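Local structure of thiazoline oxidase/subtilisin-like protease (Prochloron didemni, 4H6X) at residues S78-G83 / G259-T264; A110-S115 / V268-T273; V226-A229 / P235-F238; T281-L286 / V330-A335. The protein is a subtilisin-like protease of patellamide maturation that probably cleaves precursor peptides and joins their ends by transamidation. All blocks are in the same frame, centred on the assembly; numbering follows the deposited sequence.

In the fold
From the N terminus, helix 70-82 comes first and waits 176 residues for its partner, the loop 259-264, which closes contact 1. Helix 101-118 opens contact 2 inside that long loop, but its partner 268-273 arrives only after contact 1 has closed, so the two cross; they also touch, through the two-stranded hairpin 257-259/268-270. Contact 3 is a short return of the chain at the end of strand 224-229, nested within both. Its Phe238 and Ala228 pack against residues 271-273. Contact 4 follows in series, beyond the chain's centre from contact 1: helix 273-293, continuing from contact 2, meets the start of helix 332-340 near the C terminus.

Contact 1: residues S78-G83 / G259-T264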
loop_
_atom_site.group_PDB
_atom_site.type_symbol
_atom_site.label_atom_id
_atom_site.label_comp_id
_atom_site.label_asym_id
_atom_site.label_seq_id
_atom_site.Cartn_x
_atom_site.Cartn_y
_atom_site.Cartn_z
ATOM N N SER A 78 -3.762 10.987 20.248
ATOM C CA SER A 78 -3.105 11.837 21.253
ATOM C C SER A 78 -1.818 11.207 21.767
ATOM O O SER A 78 -0.787 11.878 21.857
ATOM C CB SER A 78 -4.043 12.153 22.437
ATOM O OG SER A 78 -3.277 12.589 23.552
ATOM N N ILE A 79 -1.878 9.919 22.087
ATOM C CA ILE A 79 -0.694 9.160 22.504
ATOM C C ILE A 79 0.411 9.155 21.430
ATOM O O ILE A 79 1.590 9.316 21.753
ATOM C CB ILE A 79 -1.078 7.724 22.937
ATOM C CG1 ILE A 79 -1.885 7.780 24.245
ATOM C CG2 ILE A 79 0.151 6.846 23.131
ATOM C CD1 ILE A 79 -2.698 6.534 24.545
ATOM N N ARG A 80 0.031 8.993 20.161
ATOM C CA ARG A 80 1.006 9.065 19.066
ATOM C C ARG A 80 1.605 10.476 18.970
ATOM O O ARG A 80 2.818 10.630 18.899
ATOM C CB ARG A 80 0.356 8.688 17.738
ATOM C CG ARG A 80 1.224 8.961 16.519
ATOM C CD ARG A 80 0.351 8.986 15.280
ATOM N NE ARG A 80 0.189 7.649 14.768
ATOM C CZ ARG A 80 -0.841 7.197 14.055
ATOM N NH1 ARG A 80 -1.898 7.949 13.758
ATOM N NH2 ARG A 80 -0.797 5.941 13.665
ATOM N N ASP A 81 0.739 11.486 18.964
ATOM C CA ASP A 81 1.158 12.897 18.904
ATOM C C ASP A 81 2.116 13.303 20.036
ATOM O O ASP A 81 2.960 14.173 19.845
ATOM C CB ASP A 81 -0.060 13.817 18.850
ATOM C CG ASP A 81 -0.826 13.701 17.532
ATOM O OD1 ASP A 81 -0.315 13.063 16.579
ATOM O OD2 ASP A 81 -1.943 14.261 17.444
ATOM N N GLN A 82 1.983 12.653 21.191
ATOM C CA GLN A 82 2.844 12.880 22.345
ATOM C C GLN A 82 4.224 12.285 22.159
ATOM O O GLN A 82 5.173 12.692 22.828
ATOM C CB GLN A 82 2.229 12.271 23.599
ATOM C CG GLN A 82 1.014 13.023 24.133
ATOM C CD GLN A 82 0.407 12.306 25.310
ATOM O OE1 GLN A 82 1.116 11.920 26.242
ATOM N NE2 GLN A 82 -0.895 12.077 25.258
ATOM N N GLY A 83 4.328 11.296 21.277
ATOM C CA GLY A 83 5.613 10.684 20.966
ATOM C C GLY A 83 6.064 9.695 22.014
ATOM O O GLY A 83 7.256 9.426 22.137
ATOM N N GLY A 259 0.142 10.206 5.259
ATOM C CA GLY A 259 -1.123 9.575 4.981
ATOM C C GLY A 259 -2.183 9.942 5.997
ATOM O O GLY A 259 -1.910 10.644 6.993
ATOM N N ALA A 260 -3.386 9.438 5.758
ATOM C CA ALA A 260 -4.544 9.735 6.605
ATOM C C ALA A 260 -4.617 8.893 7.883
ATOM O O ALA A 260 -4.065 7.782 7.952
ATOM C CB ALA A 260 -5.820 9.586 5.800
ATOM N N GLN A 261 -5.316 9.434 8.883
ATOM C CA GLN A 261 -5.621 8.737 10.119
ATOM C C GLN A 261 -7.127 8.902 10.388
ATOM O O GLN A 261 -7.715 9.919 9.997
ATOM C CB GLN A 261 -4.753 9.252 11.283
ATOM C CG GLN A 261 -5.040 10.690 11.712
ATOM C CD GLN A 261 -3.926 11.333 12.517
ATOM O OE1 GLN A 261 -3.587 12.494 12.286
ATOM N NE2 GLN A 261 -3.372 10.608 13.468
ATOM N N PRO A 262 -7.763 7.899 11.022
ATOM C CA PRO A 262 -9.226 7.908 11.174
ATOM C C PRO A 262 -9.767 9.148 11.899
ATOM O O PRO A 262 -9.104 9.674 12.795
ATOM C CB PRO A 262 -9.518 6.669 12.041
ATOM C CG PRO A 262 -8.283 5.843 12.024
ATOM C CD PRO A 262 -7.132 6.707 11.623
ATOM N N CYS A 263 -10.967 9.572 11.499
ATOM C CA CYS A 263 -11.796 10.554 12.225
ATOM C C CYS A 263 -11.294 11.993 12.197
ATOM O O CYS A 263 -11.816 12.844 12.919
ATOM C CB CYS A 263 -12.018 10.120 13.672
ATOM S SG CYS A 263 -12.839 8.528 13.828
ATOM N N THR A 264 -10.288 12.266 11.376
ATOM C CA THR A 264 -9.774 13.618 11.262
ATOM C C THR A 264 -9.212 13.902 9.882
ATOM O O THR A 264 -8.745 13.001 9.193
ATOM C CB THR A 264 -8.733 13.970 12.345
ATOM O OG1 THR A 264 -8.228 15.282 12.087
ATOM C CG2 THR A 264 -7.555 12.989 12.343
#
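Arg80 and Gln261 make this contact almost alone, two long side chains that run side by side with their ends pointing opposite ways. Arg80 leaves its helix with CG anti to the backbone N (chi1 170°) and then bends at chi3, which brings the guanidinium to Gln261. Gln261 comes the other way, extended beyond CG. Arg80 NH1 lies 3.1 Å from the atom modelled as Gln261 NE2, which sits at the edge of the guanidinium and near its plane. The amide is probably turned over in the model; turned back, the pair may be a hydrogen bond. The two flat groups are twisted 40° apart and do not stack. Arg80 NH1 also comes 4.0 Å from Gln261 CB. The arginine's strong partner lies elsewhere: NH2 forms a salt bridge with Asp108 on helix 101-118, while the side chain rests on Val268 and Leu270. In the subtilase fold seen here, the contact joins the last turn of helix 70-82 to the connection between the hairpin strands 257-259 and 268-270. That helix ends in a Schellman motif: Gly83, with positive phi, gives its N to Arg80 O at 2.9 Å and more weakly to Ile79 O. The loop facing it makes a type II turn from Gln261 to Thr264, and Gln77, earlier on the same helix, donates its side-chain NE2 to Pro262 O. Asp43 takes the backbone N-H of Cys263, a second tie holding the turn in place.

Contact 2: residues A110-S115 / V268-T273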
loop_
_atom_site.group_PDB
_atom_site.type_symbol
_atom_site.label_atom_id
_atom_site.label_comp_id
_atom_site.label_asym_id
_atom_site.label_seq_id
_atom_site.Cartn_x
_atom_site.Cartn_y
_atom_site.Cartn_z
ATOM N N ALA A 110 -4.798 0.873 7.930
ATOM C CA ALA A 110 -5.635 0.835 6.746
ATOM C C ALA A 110 -5.922 2.227 6.187
ATOM O O ALA A 110 -5.889 2.412 4.978
ATOM C CB ALA A 110 -6.946 0.113 7.043
ATOM N N CYS A 111 -6.212 3.200 7.058
ATOM C CA CYS A 111 -6.482 4.567 6.566
ATOM C C CYS A 111 -5.264 5.129 5.873
ATOM O O CYS A 111 -5.376 5.756 4.825
ATOM C CB CYS A 111 -6.862 5.535 7.686
ATOM S SG CYS A 111 -8.480 5.256 8.425
ATOM N N HIS A 112 -4.115 4.932 6.505
ATOM C CA HIS A 112 -2.857 5.455 6.023
ATOM C C HIS A 112 -2.495 4.807 4.682
ATOM O O HIS A 112 -2.265 5.504 3.692
ATOM C CB HIS A 112 -1.750 5.192 7.047
ATOM C CG HIS A 112 -0.611 6.152 6.955
ATOM N ND1 HIS A 112 0.427 5.991 6.065
ATOM C CD2 HIS A 112 -0.351 7.299 7.636
ATOM C CE1 HIS A 112 1.285 6.987 6.206
ATOM N NE2 HIS A 112 0.838 7.794 7.154
ATOM N N VAL A 113 -2.432 3.479 4.679
ATOM C CA VAL A 113 -2.079 2.698 3.480
ATOM C C VAL A 113 -3.011 3.035 2.317
ATOM O O VAL A 113 -2.547 3.309 1.233
ATOM C CB VAL A 113 -2.081 1.178 3.799
ATOM C CG1 VAL A 113 -2.210 0.326 2.539
ATOM C CG2 VAL A 113 -0.814 0.827 4.549
ATOM N N THR A 114 -4.317 3.064 2.565
ATOM C CA THR A 114 -5.287 3.309 1.498
ATOM C C THR A 114 -5.132 4.719 0.913
ATOM O O THR A 114 -5.172 4.895 -0.309
ATOM C CB THR A 114 -6.727 3.047 1.981
ATOM O OG1 THR A 114 -6.813 1.711 2.508
ATOM C CG2 THR A 114 -7.717 3.200 0.851
ATOM N N SER A 115 -4.942 5.708 1.786
ATOM C CA SER A 115 -4.717 7.092 1.339
ATOM C C SER A 115 -3.419 7.233 0.527
ATOM O O SER A 115 -3.364 7.998 -0.445
ATOM C CB SER A 115 -4.737 8.064 2.536
ATOM O OG SER A 115 -3.569 7.924 3.351
ATOM N N VAL A 268 -0.782 12.409 8.880
ATOM C CA VAL A 268 0.326 12.104 9.781
ATOM C C VAL A 268 1.411 11.356 9.014
ATOM O O VAL A 268 1.113 10.578 8.108
ATOM C CB VAL A 268 -0.141 11.306 11.035
ATOM C CG1 VAL A 268 -0.726 9.936 10.669
ATOM C CG2 VAL A 268 0.984 11.163 12.046
ATOM N N ARG A 269 2.666 11.609 9.369
ATOM C CA ARG A 269 3.787 10.908 8.761
ATOM C C ARG A 269 4.239 9.733 9.623
ATOM O O ARG A 269 4.495 9.875 10.820
ATOM C CB ARG A 269 4.935 11.878 8.469
ATOM C CG ARG A 269 4.551 12.940 7.447
ATOM C CD ARG A 269 5.744 13.738 6.935
ATOM N NE ARG A 269 5.306 14.736 5.960
ATOM C CZ ARG A 269 5.390 14.602 4.640
ATOM N NH1 ARG A 269 5.919 13.503 4.096
ATOM N NH2 ARG A 269 4.940 15.568 3.862
ATOM N N LEU A 270 4.313 8.560 9.004
ATOM C CA LEU A 270 4.657 7.333 9.704
ATOM C C LEU A 270 5.815 6.654 8.995
ATOM O O LEU A 270 6.094 6.946 7.836
ATOM C CB LEU A 270 3.443 6.384 9.790
ATOM C CG LEU A 270 2.173 6.907 10.478
ATOM C CD1 LEU A 270 1.077 5.852 10.431
ATOM C CD2 LEU A 270 2.496 7.269 11.926
ATOM N N THR A 271 6.462 5.728 9.699
ATOM C CA THR A 271 7.680 5.086 9.237
ATOM C C THR A 271 7.563 3.569 9.439
ATOM O O THR A 271 7.085 3.124 10.477
ATOM C CB THR A 271 8.905 5.692 9.971
ATOM O OG1 THR A 271 9.041 7.059 9.578
ATOM C CG2 THR A 271 10.212 4.963 9.624
ATOM N N GLY A 272 7.968 2.785 8.437
ATOM C CA GLY A 272 7.953 1.310 8.526
ATOM C C GLY A 272 7.967 0.688 7.137
ATOM O O GLY A 272 7.690 1.378 6.156
ATOM N N THR A 273 8.285 -0.607 7.042
ATOM C CA THR A 273 8.255 -1.296 5.745
ATOM C C THR A 273 6.850 -1.350 5.178
ATOM O O THR A 273 6.683 -1.352 3.965
ATOM C CB THR A 273 8.804 -2.739 5.781
ATOM O OG1 THR A 273 8.093 -3.520 6.757
ATOM C CG2 THR A 273 10.299 -2.750 6.051
#
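The hairpin strand 268-270 lies against helix 101-118 through His112, whose ring meets Val268 at its edge and Leu270 on one face. His112 NE2 donates to the carbonyl oxygen Val268 O over 3.0 Å, with an N-H...O angle of 148°. The oxygen lies near the ring plane, but NE2 reaches the carbonyl at a slant, 30° out of the carbonyl's own plane. Over the face, Leu270 CD1 makes a CH-pi contact, 3.8 Å from the centroid of the His112 ring and shifted toward the rim, so that its shortest approach, 3.5 Å, is to His112 CD2. Val268 CG1 adds a looser touch 4.0 Å from His112 CD2. The imidazole gets there with CG turned away from the backbone N (chi1 -155°), which swings it off the helix toward the strand; bond and methyl together limit its rotation. About one turn before His112, the same helix holds His109, which with Asp39 and Ser274 has the geometry of a subtilase catalytic triad, so His112 is probably a neighbour of the active site and not part of the presumed relay. Ser115 OG donates to His112 O at 2.8 Å and accepts from Ala260 N, a second link between helix and hairpin. Strand 268-270 pairs antiparallel with 257-259, Val268 bonding to Gly259. Beyond it Gly272 takes the N-cap position of helix 273-293, and Met275 in that helix's first turn packs on both His112 and Leu270.

Contact 3: residues V226-A229 / P235-F238; sequences VGAA and PCHF
Ala229 and Pro235 form a single beta bridge where the chain doubles back on the end of strand 224-229, a local, buried return with 4.2 Å between their CA atoms. One backbone bond holds it: Cys236 N donates to Ala228 O at 2.9 Å, nearly straight at 163°. Ala228 O also receives a CA-H...O contact from Pro235 CA, 3.6 Å away, so two neighbouring residues of the return converge on one carbonyl. Strand 224-229 belongs to the parallel sheet of the subtilase fold, where its other backbone bonds go to Ser204 and Thr206 and, through Gly227 and Ala229, to strand 249-253. The return lies in the loop that leads on to strand 249-253. Among side chains, Ala228 points toward the return and buries the largest area, with Cys236 next. Ala228 CB meets Cys236 SG at 4.1 Å; the sulfur, held beside its own backbone N (chi1 -61°), lies back over the strand and also reaches Ala229 C at 3.7 Å. Phe238 CE1 closes on Ala228 CB from 4.3 Å, the methyl standing obliquely to the ring. Cys236 CB sits over one face of that Phe238 ring, 3.4 Å above its plane, so the return also packs on itself. Just beyond, Ser239 OG bonds with Ala228 N, and Phe238 leans on Thr271, near the start of helix 273-293.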
loop_
_atom_site.group_PDB
_atom_site.type_symbol
_atom_site.label_atom_id
_atom_site.label_comp_id
_atom_site.label_asym_id
_atom_site.label_seq_id
_atom_site.Cartn_x
_atom_site.Cartn_y
_atom_site.Cartn_z
ATOM N N VAL A 226 8.673 -5.642 -0.168
ATOM C CA VAL A 226 9.101 -4.242 -0.140
ATOM C C VAL A 226 9.773 -3.887 1.179
ATOM O O VAL A 226 9.217 -4.115 2.250
ATOM C CB VAL A 226 7.950 -3.262 -0.442
ATOM C CG1 VAL A 226 8.483 -1.833 -0.503
ATOM C CG2 VAL A 226 7.258 -3.632 -1.752
ATOM N N GLY A 227 10.986 -3.350 1.083
ATOM C CA GLY A 227 11.711 -2.839 2.244
ATOM C C GLY A 227 11.571 -1.325 2.287
ATOM O O GLY A 227 11.151 -0.706 1.304
ATOM N N ALA A 228 11.933 -0.738 3.426
ATOM C CA ALA A 228 11.819 0.707 3.643
ATOM C C ALA A 228 13.165 1.430 3.551
ATOM O O ALA A 228 14.140 1.050 4.213
ATOM C CB ALA A 228 11.164 0.986 4.988
ATOM N N ALA A 229 13.198 2.463 2.717
ATOM C CA ALA A 229 14.336 3.375 2.612
ATOM C C ALA A 229 14.120 4.602 3.489
ATOM O O ALA A 229 12.989 5.071 3.666
ATOM C CB ALA A 229 14.542 3.807 1.162
ATOM N N PRO A 235 18.673 2.093 3.327
ATOM C CA PRO A 235 17.716 1.275 4.075
ATOM C C PRO A 235 17.589 1.632 5.553
ATOM O O PRO A 235 18.595 1.833 6.243
ATOM C CB PRO A 235 18.259 -0.157 3.923
ATOM C CG PRO A 235 19.665 -0.012 3.463
ATOM C CD PRO A 235 19.704 1.264 2.676
ATOM N N CYS A 236 16.347 1.708 6.027
ATOM C CA CYS A 236 16.078 1.837 7.450
ATOM C C CYS A 236 16.646 0.585 8.126
ATOM O O CYS A 236 16.690 -0.492 7.515
ATOM C CB CYS A 236 14.572 1.990 7.712
ATOM S SG CYS A 236 13.781 3.445 6.968
ATOM N N HIS A 237 17.103 0.735 9.367
ATOM C CA HIS A 237 17.798 -0.345 10.083
ATOM C C HIS A 237 16.886 -1.511 10.489
ATOM O O HIS A 237 17.343 -2.657 10.622
ATOM C CB HIS A 237 18.507 0.219 11.316
ATOM C CG HIS A 237 17.567 0.703 12.378
ATOM N ND1 HIS A 237 16.960 1.940 12.327
ATOM C CD2 HIS A 237 17.110 0.105 13.506
ATOM C CE1 HIS A 237 16.178 2.088 13.383
ATOM N NE2 HIS A 237 16.252 0.988 14.114
ATOM N N PHE A 238 15.603 -1.213 10.696
ATOM C CA PHE A 238 14.621 -2.216 11.119
ATOM C C PHE A 238 14.125 -3.069 9.946
ATOM O O PHE A 238 13.533 -4.131 10.152
ATOM C CB PHE A 238 13.428 -1.540 11.815
ATOM C CG PHE A 238 12.836 -0.390 11.034
ATOM C CD1 PHE A 238 12.003 -0.625 9.933
ATOM C CD2 PHE A 238 13.114 0.929 11.391
ATOM C CE1 PHE A 238 11.473 0.431 9.205
ATOM C CE2 PHE A 238 12.581 1.988 10.671
ATOM C CZ PHE A 238 11.755 1.738 9.577
#

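Contact 4: residues T281-L286 / V330-A335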
loop_
_atom_site.group_PDB
_atom_site.type_symbol
_atom_site.label_atom_id
_atom_site.label_comp_id
_atom_site.label_asym_id
_atom_site.label_seq_id
_atom_site.Cartn_x
_atom_site.Cartn_y
_atom_site.Cartn_z
ATOM N N THR A 281 2.877 -0.639 -4.383
ATOM C CA THR A 281 1.585 -1.022 -4.897
ATOM C C THR A 281 1.052 0.072 -5.842
ATOM O O THR A 281 0.550 -0.224 -6.926
ATOM C CB THR A 281 0.593 -1.331 -3.747
ATOM O OG1 THR A 281 0.945 -2.588 -3.144
ATOM C CG2 THR A 281 -0.832 -1.411 -4.258
ATOM N N GLY A 282 1.181 1.329 -5.437
ATOM C CA GLY A 282 0.739 2.452 -6.282
ATOM C C GLY A 282 1.532 2.536 -7.586
ATOM O O GLY A 282 0.963 2.716 -8.663
ATOM N N ILE A 283 2.849 2.404 -7.482
ATOM C CA ILE A 283 3.722 2.470 -8.663
ATOM C C ILE A 283 3.358 1.337 -9.621
ATOM O O ILE A 283 3.149 1.562 -10.818
ATOM C CB ILE A 283 5.227 2.467 -8.273
ATOM C CG1 ILE A 283 5.559 3.778 -7.526
ATOM C CG2 ILE A 283 6.110 2.285 -9.509
ATOM C CD1 ILE A 283 6.978 3.903 -7.030
ATOM N N SER A 284 3.247 0.129 -9.069
ATOM C CA SER A 284 2.860 -1.044 -9.846
ATOM C C SER A 284 1.530 -0.840 -10.546
ATOM O O SER A 284 1.381 -1.204 -11.711
ATOM C CB SER A 284 2.816 -2.292 -8.954
ATOM O OG SER A 284 4.102 -2.571 -8.423
ATOM N N ALA A 285 0.563 -0.251 -9.851
ATOM C CA ALA A 285 -0.742 0.037 -10.462
ATOM C C ALA A 285 -0.660 1.095 -11.581
ATOM O O ALA A 285 -1.341 0.988 -12.608
ATOM C CB ALA A 285 -1.736 0.481 -9.402
ATOM N N LEU A 286 0.150 2.125 -11.368
ATOM C CA LEU A 286 0.405 3.096 -12.433
ATOM C C LEU A 286 1.006 2.421 -13.687
ATOM O O LEU A 286 0.603 2.717 -14.821
ATOM C CB LEU A 286 1.321 4.220 -11.929
ATOM C CG LEU A 286 0.801 5.236 -10.892
ATOM C CD1 LEU A 286 1.843 6.325 -10.669
ATOM C CD2 LEU A 286 -0.529 5.872 -11.275
ATOM N N VAL A 330 13.828 1.361 -5.855
ATOM C CA VAL A 330 12.908 1.484 -6.992
ATOM C C VAL A 330 13.464 2.422 -8.065
ATOM O O VAL A 330 13.954 3.518 -7.753
ATOM C CB VAL A 330 11.484 1.919 -6.539
ATOM C CG1 VAL A 330 11.512 3.259 -5.816
ATOM C CG2 VAL A 330 10.503 1.958 -7.707
ATOM N N ASN A 331 13.370 1.983 -9.319
ATOM C CA ASN A 331 13.901 2.720 -10.463
ATOM C C ASN A 331 12.832 2.821 -11.533
ATOM O O ASN A 331 12.850 2.084 -12.521
ATOM C CB ASN A 331 15.169 2.015 -10.996
ATOM C CG ASN A 331 15.811 2.726 -12.187
ATOM O OD1 ASN A 331 15.424 3.832 -12.556
ATOM N ND2 ASN A 331 16.791 2.066 -12.808
ATOM N N ILE A 332 11.893 3.742 -11.331
ATOM C CA ILE A 332 10.834 3.989 -12.299
ATOM C C ILE A 332 11.365 4.214 -13.733
ATOM O O ILE A 332 10.876 3.586 -14.672
ATOM C CB ILE A 332 9.901 5.146 -11.857
ATOM C CG1 ILE A 332 9.000 4.702 -10.687
ATOM C CG2 ILE A 332 9.035 5.618 -13.011
ATOM C CD1 ILE A 332 8.123 5.824 -10.142
ATOM N N PRO A 333 12.350 5.123 -13.916
ATOM C CA PRO A 333 12.801 5.334 -15.314
ATOM C C PRO A 333 13.316 4.047 -15.981
ATOM O O PRO A 333 12.953 3.747 -17.125
ATOM C CB PRO A 333 13.943 6.366 -15.162
ATOM C CG PRO A 333 13.648 7.069 -13.872
ATOM C CD PRO A 333 13.076 5.994 -12.971
ATOM N N GLY A 334 14.141 3.282 -15.273
ATOM C CA GLY A 334 14.619 1.992 -15.808
ATOM C C GLY A 334 13.494 1.004 -16.111
ATOM O O GLY A 334 13.514 0.311 -17.140
ATOM N N ALA A 335 12.501 0.936 -15.219
ATOM C CA ALA A 335 11.373 0.021 -15.379
ATOM C C ALA A 335 10.466 0.436 -16.542
ATOM O O ALA A 335 9.920 -0.411 -17.255
ATOM C CB ALA A 335 10.577 -0.084 -14.079
#
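Ile283 points from helix 273-293 toward the start of helix 332-340, and its CB forks into two branches that both meet Ile332. On the shorter branch, Ile283 CG2 lies against the middle of that side chain, 3.9 Å from Ile332 CG1. On the longer one, Ile283 CG1, beside the backbone N (chi1 -67°), passes Ile332 CD1 at 4.2 Å and the chain runs out fully extended. At its tip Ile283 CD1 meets two methyls at once: Ile332 CD1 at 3.8 Å and, tip to tip, Val330 CG2 at 4.1 Å. The two isoleucines cross obliquely, so Ile332 CD1 lies across both branches and does not run alongside either of them. All three residues are buried, and the contact between the segments is wholly apolar. Between the two partners in sequence lies the N-cap, Asn331, whose OD1 accepts from Gly334 N at 3.1 Å with an angle of 165°, although the N-H comes from above the carbonyl plane. Asn331 ND2 in turn donates to Thr310 O, after helix 300-309. Val330, just ahead of the cap, bonds by its backbone to Leu251 of 249-253, an edge strand of the parallel sheet. Neighbouring parts of helix 273-293 pack Ser284 and Ala285 onto Ile170 of strand 170-173, and helix 20-26 comes in at Leu23, which touches both Ile332 and Leu286.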